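Uncharacterized protein lp_2664 (Lactobacillus plantarum WCFS1, PDB 2PJQ) is of unknown function but belongs to the HD-domain family, and is probably a metal-dependent phosphohydrolase, as many of its relatives are. Local coordinates at residues M71-P74 with A75-H78. Residues are numbered along the deposited sequence; the frame is centred on the assembly and turned at random.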
loop_
_atom_site.group_PDB
_atom_site.type_symbol
_atom_site.label_atom_id
_atom_site.label_comp_id
_atom_site.label_asym_id
_atom_site.label_seq_id
_atom_site.Cartn_x
_atom_site.Cartn_y
_atom_site.Cartn_z
HETATM N N MSE B 71 -8.485 -13.266 9.869
HETATM C CA MSE B 71 -8.509 -13.845 11.149
HETATM C C MSE B 71 -7.867 -15.075 10.938
HETATM O O MSE B 71 -8.358 -15.818 10.095
HETATM C CB MSE B 71 -9.888 -14.171 11.498
HETATM C CG MSE B 71 -10.495 -13.256 12.528
HETATM SE SE MSE B 71 -9.568 -12.048 13.758
HETATM C CE MSE B 71 -9.973 -10.452 12.657
ATOM N N ALA B 72 -6.826 -15.312 11.705
ATOM C CA ALA B 72 -6.134 -16.544 11.604
ATOM C C ALA B 72 -7.129 -17.664 11.887
ATOM O O ALA B 72 -7.357 -18.517 11.029
ATOM C CB ALA B 72 -5.009 -16.547 12.605
ATOM N N ASN B 73 -7.714 -17.672 13.084
ATOM C CA ASN B 73 -8.686 -18.708 13.437
ATOM C C ASN B 73 -10.093 -18.120 13.447
ATOM O O ASN B 73 -10.527 -17.565 14.454
ATOM C CB ASN B 73 -8.384 -19.304 14.819
ATOM C CG ASN B 73 -9.322 -20.450 15.177
ATOM O OD1 ASN B 73 -10.530 -20.375 14.959
ATOM N ND2 ASN B 73 -8.771 -21.511 15.743
ATOM N N PRO B 74 -10.828 -18.238 12.329
ATOM C CA PRO B 74 -12.187 -17.686 12.284
ATOM C C PRO B 74 -13.092 -18.343 13.314
ATOM O O PRO B 74 -13.772 -17.658 14.073
ATOM C CB PRO B 74 -12.632 -17.964 10.848
ATOM C CG PRO B 74 -11.327 -17.977 10.093
ATOM C CD PRO B 74 -10.441 -18.775 11.015
ATOM N N ALA B 75 -13.093 -19.674 13.329
ATOM C CA ALA B 75 -13.897 -20.434 14.282
ATOM C C ALA B 75 -13.774 -19.752 15.637
ATOM O O ALA B 75 -14.754 -19.235 16.184
ATOM C CB ALA B 75 -13.385 -21.861 14.371
ATOM N N LYS B 76 -12.553 -19.761 16.158
ATOM C CA LYS B 76 -12.223 -19.136 17.427
ATOM C C LYS B 76 -12.871 -17.770 17.536
ATOM O O LYS B 76 -13.407 -17.404 18.579
ATOM C CB LYS B 76 -10.705 -18.977 17.526
ATOM C CG LYS B 76 -10.212 -17.899 18.484
ATOM C CD LYS B 76 -9.928 -18.428 19.877
ATOM C CE LYS B 76 -11.203 -18.822 20.614
ATOM N NZ LYS B 76 -10.907 -19.271 22.008
ATOM N N ALA B 77 -12.814 -17.012 16.448
ATOM C CA ALA B 77 -13.374 -15.671 16.433
ATOM C C ALA B 77 -14.878 -15.713 16.577
ATOM O O ALA B 77 -15.436 -15.021 17.416
ATOM C CB ALA B 77 -12.980 -14.950 15.152
ATOM N N HIS B 78 -15.540 -16.511 15.750
ATOM C CA HIS B 78 -16.987 -16.637 15.839
ATOM C C HIS B 78 -17.330 -17.015 17.276
ATOM O O HIS B 78 -18.099 -16.334 17.943
ATOM C CB HIS B 78 -17.484 -17.731 14.891
ATOM C CG HIS B 78 -17.880 -17.225 13.540
ATOM N ND1 HIS B 78 -19.196 -17.016 13.181
ATOM C CD2 HIS B 78 -17.135 -16.852 12.474
ATOM C CE1 HIS B 78 -19.242 -16.533 11.950
ATOM N NE2 HIS B 78 -18.005 -16.423 11.499
#
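The His78 ring meets Pro74 O at its edge and close to its own plane, with CD2 3.8 Å from that oxygen. Outside the turn, the ring of Phe99 packs against the imidazole with the two planes inclined by about 20°, and Ile66 and Asp103 also touch this side chain. The other flat group is the Asn73 amide: Lys76 CB lies over one of its faces, above the CG-OD1 bond, and the Asn73 and Lys76 side chains cross at about a right angle. CG of Asn73, anti to the backbone N (chi1 -176°), lies beside the carbonyl carbon, which brings OD1 to the start of helix 74-87. There OD1 accepts from Lys76 N (N-H...O angle 158°), though the modelled 2.4 Å between OD1 and Lys76 N is too short to take literally. This capping bond places Asn73 at the N-cap, and Pro74 follows as the first helical residue, a position where a ring nitrogen without a hydrogen costs no helical bond. The regular i to i+4 pattern starts at once: Ala77 N donates to Asn73 O (3.1 Å), and His78 N donates to Pro74 O (2.7 Å). Where the loop leads into this helix of the HD domain, CG of Met71, a selenomethionine, rests against Ala77 CB at 4.0 Å. The Met71 side chain is close to, but not in contact with, His34, His63, Asp64 and Asp128, whose side chains converge in a pattern consistent with an HD-type metal site; no metal is bound to them here.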